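Local coordinates for protein pentafunctional AROM polypeptide (Schizosaccharomyces pombe, PDB 5SWV) that probably catalyses two steps of the shikimate pathway in this fragment, dehydration of 3-dehydroquinate to 3-dehydroshikimate and reduction of the latter to shikimate, at residues P20-A25 and I65-C70; L46-S51 and L58-E63; I76-R81 and L102-Y107. One frame throughout, in Å; residues are numbered along the deposited sequence.

Contact 1 of 3, residues P20-A25 and I65-C70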
# COMPACT_ATOMS: atom_id res chain seq x y z
N PRO A 20 3.09 -18.82 12.92
CA PRO A 20 3.56 -20.12 12.45
C PRO A 20 3.08 -20.51 11.07
O PRO A 20 3.70 -21.36 10.45
CB PRO A 20 2.98 -21.10 13.47
CG PRO A 20 2.33 -20.29 14.52
CD PRO A 20 2.05 -18.95 13.95
N ARG A 21 1.96 -19.95 10.61
CA ARG A 21 1.38 -20.23 9.28
C ARG A 21 0.82 -18.97 8.63
O ARG A 21 0.18 -18.16 9.30
CB ARG A 21 0.23 -21.23 9.42
CG ARG A 21 0.61 -22.60 9.95
CD ARG A 21 1.39 -23.38 8.91
NE ARG A 21 0.56 -23.74 7.75
CZ ARG A 21 -0.09 -24.90 7.58
NH1 ARG A 21 -0.02 -25.90 8.47
NH2 ARG A 21 -0.81 -25.06 6.49
N ILE A 22 1.03 -18.79 7.33
CA ILE A 22 0.48 -17.63 6.63
C ILE A 22 -1.07 -17.67 6.62
O ILE A 22 -1.71 -16.61 6.65
CB ILE A 22 1.10 -17.45 5.20
CG1 ILE A 22 2.36 -16.59 5.26
CG2 ILE A 22 0.16 -16.71 4.24
CD1 ILE A 22 3.47 -17.17 6.07
N GLU A 23 -1.65 -18.87 6.63
CA GLU A 23 -3.11 -19.03 6.76
C GLU A 23 -3.66 -18.29 7.98
O GLU A 23 -4.75 -17.73 7.92
CB GLU A 23 -3.50 -20.51 6.87
CG GLU A 23 -3.32 -21.34 5.61
CD GLU A 23 -1.94 -22.00 5.47
OE1 GLU A 23 -0.98 -21.64 6.19
OE2 GLU A 23 -1.81 -22.90 4.63
N ASP A 24 -2.90 -18.29 9.08
CA ASP A 24 -3.28 -17.62 10.33
C ASP A 24 -3.28 -16.11 10.18
O ASP A 24 -3.98 -15.41 10.89
CB ASP A 24 -2.33 -18.01 11.48
CG ASP A 24 -2.25 -19.51 11.71
OD1 ASP A 24 -3.16 -20.25 11.28
OD2 ASP A 24 -1.26 -19.97 12.33
N ALA A 25 -2.45 -15.60 9.27
CA ALA A 25 -2.36 -14.17 9.02
C ALA A 25 -3.49 -13.62 8.16
O ALA A 25 -3.86 -12.46 8.32
CB ALA A 25 -1.03 -13.86 8.36
N ILE A 65 5.08 -18.59 1.03
CA ILE A 65 5.43 -17.30 0.44
C ILE A 65 4.48 -16.91 -0.68
O ILE A 65 4.09 -15.74 -0.78
CB ILE A 65 6.89 -17.28 -0.10
CG1 ILE A 65 7.91 -17.46 1.04
CG2 ILE A 65 7.20 -15.98 -0.86
CD1 ILE A 65 7.74 -16.53 2.22
N SER A 66 4.11 -17.86 -1.53
CA SER A 66 3.17 -17.55 -2.62
C SER A 66 1.77 -17.30 -2.08
O SER A 66 1.09 -16.38 -2.54
CB SER A 66 3.19 -18.61 -3.75
OG SER A 66 3.21 -19.92 -3.24
N LEU A 67 1.34 -18.08 -1.08
CA LEU A 67 0.04 -17.86 -0.43
C LEU A 67 -0.10 -16.42 0.07
O LEU A 67 -1.18 -15.83 -0.03
CB LEU A 67 -0.16 -18.86 0.73
CG LEU A 67 -1.50 -18.88 1.47
CD1 LEU A 67 -2.66 -19.20 0.54
CD2 LEU A 67 -1.46 -19.90 2.61
N LEU A 68 0.99 -15.86 0.57
CA LEU A 68 1.01 -14.47 1.05
C LEU A 68 0.96 -13.49 -0.13
O LEU A 68 0.18 -12.52 -0.12
CB LEU A 68 2.25 -14.23 1.91
CG LEU A 68 2.56 -12.81 2.34
CD1 LEU A 68 1.48 -12.30 3.26
CD2 LEU A 68 3.93 -12.73 2.98
N ARG A 69 1.80 -13.73 -1.14
CA ARG A 69 1.81 -12.91 -2.36
C ARG A 69 0.46 -12.79 -3.08
O ARG A 69 0.23 -11.82 -3.76
CB ARG A 69 2.87 -13.40 -3.35
CG ARG A 69 4.28 -12.95 -3.01
CD ARG A 69 4.99 -12.56 -4.29
NE ARG A 69 6.39 -12.16 -4.13
CZ ARG A 69 6.83 -10.95 -3.76
NH1 ARG A 69 6.00 -9.94 -3.43
NH2 ARG A 69 8.14 -10.73 -3.70
N CYS A 70 -0.41 -13.78 -2.92
CA CYS A 70 -1.79 -13.71 -3.42
C CYS A 70 -2.73 -12.87 -2.54
O CYS A 70 -3.87 -12.64 -2.94
CB CYS A 70 -2.38 -15.13 -3.62
SG CYS A 70 -1.73 -15.99 -5.08

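Contact 2 of 3, residues L46-S51 and L58-E63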
# COMPACT_ATOMS: atom_id res chain seq x y z
N LEU A 46 8.00 -20.00 11.05
CA LEU A 46 7.06 -20.89 10.34
C LEU A 46 7.19 -22.34 10.83
O LEU A 46 8.29 -22.81 11.10
CB LEU A 46 7.31 -20.87 8.84
CG LEU A 46 7.22 -19.57 8.05
CD1 LEU A 46 7.62 -19.81 6.60
CD2 LEU A 46 5.83 -18.98 8.12
N LYS A 47 6.07 -23.06 10.89
CA LYS A 47 6.06 -24.47 11.31
C LYS A 47 5.43 -25.37 10.24
O LYS A 47 4.23 -25.31 9.98
CB LYS A 47 5.33 -24.62 12.66
CG LYS A 47 5.89 -23.78 13.80
CD LYS A 47 7.29 -24.21 14.26
CE LYS A 47 7.25 -25.50 15.08
NZ LYS A 47 8.34 -26.48 14.78
N ASP A 48 6.27 -26.21 9.64
CA ASP A 48 5.88 -27.16 8.61
C ASP A 48 5.24 -28.40 9.24
O ASP A 48 5.89 -29.06 10.05
CB ASP A 48 7.14 -27.58 7.84
CG ASP A 48 6.84 -28.38 6.58
OD1 ASP A 48 5.72 -28.91 6.40
OD2 ASP A 48 7.75 -28.47 5.75
N PRO A 49 3.99 -28.74 8.87
CA PRO A 49 3.38 -29.96 9.39
C PRO A 49 4.12 -31.27 9.06
O PRO A 49 3.97 -32.24 9.81
CB PRO A 49 2.00 -29.95 8.76
CG PRO A 49 1.72 -28.53 8.50
CD PRO A 49 3.03 -27.99 8.04
N LYS A 50 4.87 -31.31 7.95
CA LYS A 50 5.71 -32.46 7.57
C LYS A 50 7.17 -32.06 7.69
O LYS A 50 7.70 -31.40 6.81
CB LYS A 50 5.44 -32.87 6.13
CG LYS A 50 4.00 -33.22 5.84
CD LYS A 50 3.69 -33.09 4.36
CE LYS A 50 2.19 -33.12 4.09
NZ LYS A 50 1.86 -32.29 2.89
N SER A 51 7.84 -32.45 8.76
CA SER A 51 9.19 -31.94 9.00
C SER A 51 10.12 -33.04 9.53
O SER A 51 10.93 -33.57 8.76
CB SER A 51 9.14 -30.71 9.91
OG SER A 51 10.41 -30.09 10.02
N LEU A 58 11.61 -26.82 1.57
CA LEU A 58 11.47 -25.87 0.45
C LEU A 58 10.06 -25.76 -0.10
O LEU A 58 9.58 -24.66 -0.37
CB LEU A 58 12.40 -26.24 -0.71
CG LEU A 58 13.70 -25.46 -0.87
CD1 LEU A 58 14.55 -25.51 0.39
CD2 LEU A 58 14.47 -26.00 -2.07
N ASP A 59 9.41 -26.90 -0.29
CA ASP A 59 8.06 -26.92 -0.83
C ASP A 59 7.10 -26.13 0.06
O ASP A 59 6.31 -25.31 -0.42
CB ASP A 59 7.56 -28.36 -1.03
CG ASP A 59 8.27 -29.07 -2.19
OD1 ASP A 59 8.51 -28.42 -3.23
OD2 ASP A 59 8.59 -30.27 -2.05
N PHE A 60 7.20 -26.35 1.37
CA PHE A 60 6.36 -25.66 2.34
C PHE A 60 6.58 -24.14 2.37
O PHE A 60 5.66 -23.34 2.21
CB PHE A 60 6.60 -26.25 3.73
CG PHE A 60 5.88 -25.52 4.83
CD1 PHE A 60 4.51 -25.65 4.97
CD2 PHE A 60 6.58 -24.70 5.71
CE1 PHE A 60 3.84 -24.97 5.97
CE2 PHE A 60 5.92 -24.02 6.72
CZ PHE A 60 4.55 -24.16 6.86
N VAL A 61 7.84 -23.76 2.56
CA VAL A 61 8.20 -22.36 2.62
C VAL A 61 7.74 -21.65 1.35
O VAL A 61 7.19 -20.57 1.43
CB VAL A 61 9.72 -22.16 2.82
CG1 VAL A 61 10.09 -20.68 2.77
CG2 VAL A 61 10.14 -22.75 4.16
N ALA A 62 7.93 -22.28 0.20
CA ALA A 62 7.47 -21.73 -1.06
C ALA A 62 5.94 -21.60 -1.15
O ALA A 62 5.44 -20.58 -1.62
CB ALA A 62 8.00 -22.57 -2.20
N GLU A 63 5.20 -22.62 -0.70
CA GLU A 63 3.73 -22.55 -0.68
C GLU A 63 3.28 -21.40 0.19
O GLU A 63 2.39 -20.64 -0.19
CB GLU A 63 3.09 -23.86 -0.19
CG GLU A 63 2.84 -24.88 -1.29
CD GLU A 63 3.16 -26.34 -0.91
OE1 GLU A 63 3.40 -27.16 -1.84
OE2 GLU A 63 3.17 -26.66 0.32

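Contact 3 of 3, residues I76-R81 and L102-Y107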
# COMPACT_ATOMS: atom_id res chain seq x y z
N ILE A 76 8.36 -8.15 -0.03
CA ILE A 76 8.59 -9.15 1.01
C ILE A 76 10.07 -9.25 1.34
O ILE A 76 10.93 -9.20 0.46
CB ILE A 76 8.00 -10.51 0.59
CG1 ILE A 76 6.47 -10.40 0.63
CG2 ILE A 76 8.45 -11.63 1.52
CD1 ILE A 76 5.76 -11.50 -0.12
N ILE A 77 10.33 -9.37 2.64
CA ILE A 77 11.65 -9.60 3.15
C ILE A 77 11.62 -11.02 3.68
O ILE A 77 10.71 -11.38 4.43
CB ILE A 77 11.99 -8.58 4.25
CG1 ILE A 77 11.96 -7.16 3.69
CG2 ILE A 77 13.34 -8.87 4.85
CD1 ILE A 77 11.66 -6.11 4.72
N PHE A 78 12.59 -11.81 3.28
CA PHE A 78 12.67 -13.23 3.62
C PHE A 78 13.79 -13.38 4.64
O PHE A 78 14.98 -13.27 4.30
CB PHE A 78 12.96 -14.01 2.34
CG PHE A 78 12.99 -15.51 2.50
CD1 PHE A 78 14.15 -16.17 2.87
CD2 PHE A 78 11.86 -16.27 2.21
CE1 PHE A 78 14.18 -17.56 2.99
CE2 PHE A 78 11.88 -17.65 2.31
CZ PHE A 78 13.04 -18.30 2.70
N THR A 79 13.42 -13.62 5.89
CA THR A 79 14.38 -13.57 6.99
C THR A 79 14.43 -14.85 7.75
O THR A 79 13.45 -15.25 8.39
CB THR A 79 14.07 -12.40 7.93
OG1 THR A 79 14.23 -11.19 7.20
CG2 THR A 79 15.04 -12.34 9.09
N ILE A 80 15.59 -15.50 7.67
CA ILE A 80 15.94 -16.61 8.55
C ILE A 80 16.87 -16.07 9.61
O ILE A 80 18.03 -15.78 9.32
CB ILE A 80 16.69 -17.72 7.81
CG1 ILE A 80 15.84 -18.33 6.71
CG2 ILE A 80 17.11 -18.80 8.81
CD1 ILE A 80 16.64 -19.27 5.84
N ARG A 81 16.33 -15.95 10.82
CA ARG A 81 17.02 -15.42 11.99
C ARG A 81 17.36 -16.59 12.90
O ARG A 81 16.48 -17.38 13.26
CB ARG A 81 16.10 -14.45 12.72
CG ARG A 81 16.70 -13.78 13.94
CD ARG A 81 17.79 -12.77 13.61
NE ARG A 81 17.33 -11.71 12.72
CZ ARG A 81 17.79 -11.45 11.49
NH1 ARG A 81 18.79 -12.14 10.95
NH2 ARG A 81 17.26 -10.44 10.80
N LEU A 102 18.45 -19.31 -1.35
CA LEU A 102 18.54 -19.45 -2.80
C LEU A 102 17.18 -19.63 -3.45
O LEU A 102 16.90 -19.04 -4.49
CB LEU A 102 19.41 -20.65 -3.16
CG LEU A 102 20.91 -20.46 -2.96
CD1 LEU A 102 21.67 -21.77 -3.17
CD2 LEU A 102 21.46 -19.36 -3.85
N SER A 103 16.36 -20.45 -2.82
CA SER A 103 15.00 -20.68 -3.31
C SER A 103 14.16 -19.39 -3.32
O SER A 103 13.41 -19.12 -4.28
CB SER A 103 14.32 -21.75 -2.46
OG SER A 103 12.93 -21.67 -2.59
N ALA A 104 14.31 -18.60 -2.27
CA ALA A 104 13.59 -17.34 -2.13
C ALA A 104 13.92 -16.34 -3.23
O ALA A 104 13.06 -15.58 -3.67
CB ALA A 104 13.90 -16.72 -0.78
N MET A 105 15.18 -16.35 -3.65
CA MET A 105 15.63 -15.47 -4.72
C MET A 105 15.09 -15.99 -6.05
O MET A 105 14.68 -15.21 -6.90
CB MET A 105 17.16 -15.32 -4.70
CG MET A 105 17.64 -14.63 -3.41
SD MET A 105 19.40 -14.48 -3.01
CE MET A 105 20.12 -15.91 -3.79
N ARG A 106 15.04 -17.31 -6.20
CA ARG A 106 14.45 -17.91 -7.39
C ARG A 106 12.98 -17.52 -7.58
O ARG A 106 12.58 -17.31 -8.72
CB ARG A 106 14.62 -19.44 -7.44
CG ARG A 106 15.82 -19.89 -8.26
CD ARG A 106 15.94 -21.41 -8.30
NE ARG A 106 16.43 -21.93 -7.01
CZ ARG A 106 15.85 -22.89 -6.27
NH1 ARG A 106 14.72 -23.51 -6.65
NH2 ARG A 106 16.42 -23.25 -5.11
N TYR A 107 12.18 -17.43 -6.52
CA TYR A 107 10.78 -16.97 -6.70
C TYR A 107 10.55 -15.47 -6.42
O TYR A 107 9.44 -15.06 -6.11
CB TYR A 107 9.71 -17.89 -6.03
CG TYR A 107 9.91 -18.30 -4.59
CD1 TYR A 107 9.83 -17.35 -3.54
CD2 TYR A 107 10.15 -19.64 -4.24
CE1 TYR A 107 10.01 -17.74 -2.20
CE2 TYR A 107 10.32 -20.02 -2.90
CZ TYR A 107 10.25 -19.06 -1.89
OH TYR A 107 10.43 -19.44 -0.59

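Contact 1 of 3, residues P20-A25 and I65-C70
Ile22, on the short helical turn 22-25, comes closest to helix 58-69 at Leu68, where the two CA atoms stand 6.4 Å apart. Both segments belong to the type I dehydroquinase part of the chain, a TIM barrel: the turn follows barrel strand 13-17 and the helix follows strand 38-42, so the contact joins the outer layer of neighbouring beta-alpha units. No hydrogen bond runs between the segments themselves, and the join is made by aliphatic side chains. The CB of Ile22 points at the helix, and its CG2 branch, lying anti to the backbone N, is carried between two successive leucines. CG2 meets Leu67 CG at 3.9 Å as the two side chains slide past each other in opposite directions. Leu68 is crossed at about a right angle, with Ile22 CG2 lying 4.0 Å from Leu68 CB. Further inward, Leu68 and Ile65 lean on Val41 of strand 38-42, so this side of the helix is packed on the sheet. Toward the more open side, Glu23 starts out facing away from the helix, but the bend at chi2 (90°) brings its carboxylate back over Leu67. Arg21 grips this carboxylate side-on, with NE to OE1 at 3.0 Å and NH2 to OE2, both nitrogens coming from the side of the plane away from Leu67. Gln64, one residue before the 65-70 segment, donates to the same OE1 and accepts from the backbone N of Ile22, tying the start of the turn to the helix. The carboxylate is thus held between Arg21 on one side and a leucine methyl on the other: Leu67 CD2 lies over its face, 3.6 Å from Glu23 CD.

Contact 2 of 3, residues L46-S51 and L58-E63
Asp48, which lies against Phe60, has both carboxylate oxygens engaged: OD1 accepts from Lys50 N at 3.0 Å, closing an Asx turn, and OD2 is hydrogen-bonded to Ser57 OG. The Lys50 N-H arrives from above the carboxylate plane, with an N-H...O angle of 154°. Held at two points, the group lies almost flat against the aromatic ring, the two planes only 15° apart and stacked. Asp48 CG is 3.5 Å from Phe60 CG, and the backbone follows the carboxylate over the same face. Asp48 CA sits nearly above the ring centre, 3.7 Å from the Phe60 centroid, in a CH-pi contact. A chi1 of 174° sends the Phe60 ring away from the backbone N and into the bend of the 46-51 loop. Leu46 CB meets the edge of the ring, 4.0 Å from Phe60 CE2. Pro49 CD comes obliquely to Phe60 CE1 at 3.7 Å, the two side chains crossing at about a right angle. Lys47 O, also oblique, is 3.3 Å from Phe60 CZ. The loop thus surrounds one aromatic side chain with aliphatic carbons, a carboxylate and a backbone carbonyl, while the oxygens of Asp48 are taken up by the turn and by Ser57, just before the helix. This loop follows strand 38-42 of the TIM barrel and leads into helix 58-69, whose Leu58 and Val61 pack against the next barrel helix, 94-106.

Contact 3 of 3, residues I76-R81 and L102-Y107
Phe78 on strand 76-79 and Ala104 on helix 94-106 are the closest backbone positions, with CA atoms 7.1 Å apart and both CB atoms directed across the gap. Strand, helix and the following strand 111-115 form one beta-alpha-beta unit of the TIM barrel, and this contact packs the helix onto the sheet within that unit. It is buried and wholly without hydrogen bonds between the segments. The Phe78 ring, swung out with CG anti to the backbone N (chi1 -176°), turns one face to the helix. Ala104 CB presses on that face almost centrally, 3.5 Å from the ring centroid and only 7° off the ring normal. This is a CH-pi contact in which the methyl is nearly equidistant from all six ring carbons. With a single methyl between them, the helix lies close to the strand here. Val43, in the loop after strand 38-42, also touches the phenylalanine. Phe78 is bonded through its backbone to Phe111 and Asp113 of the adjoining strand, which ties the Phe78 backbone into the sheet. Tyr107, the first residue to leave helical geometry, folds its ring back over the last turn, where Ser103 O lies against one face. Crossing Phe78 at about a right angle, it brings only its phenol oxygen near, obliquely to the ring: Tyr107 OH is 3.7 Å from Phe78 CE2.

In the fold
Helix 58-69 is common to contacts 1 and 2, and it also flanks contact 3, where Val61 and Ile65 lean on both Phe78 and Tyr107. All three lie in the TIM barrel, on the same side of the chain's centre. Contact 3 is the buried one, strand against helix, made by a methyl over a ring and a nearby phenol oxygen, with no hydrogen bond between the segments. Contacts 1 and 2 are only partly buried and add polar groups: a salt bridge borders the aliphatic join in contact 1, and an Asx turn and Ser57 hold the stacked carboxylate in contact 2. These two meet directly, Pro20 O probably bonding Lys47 N at 2.9 Å.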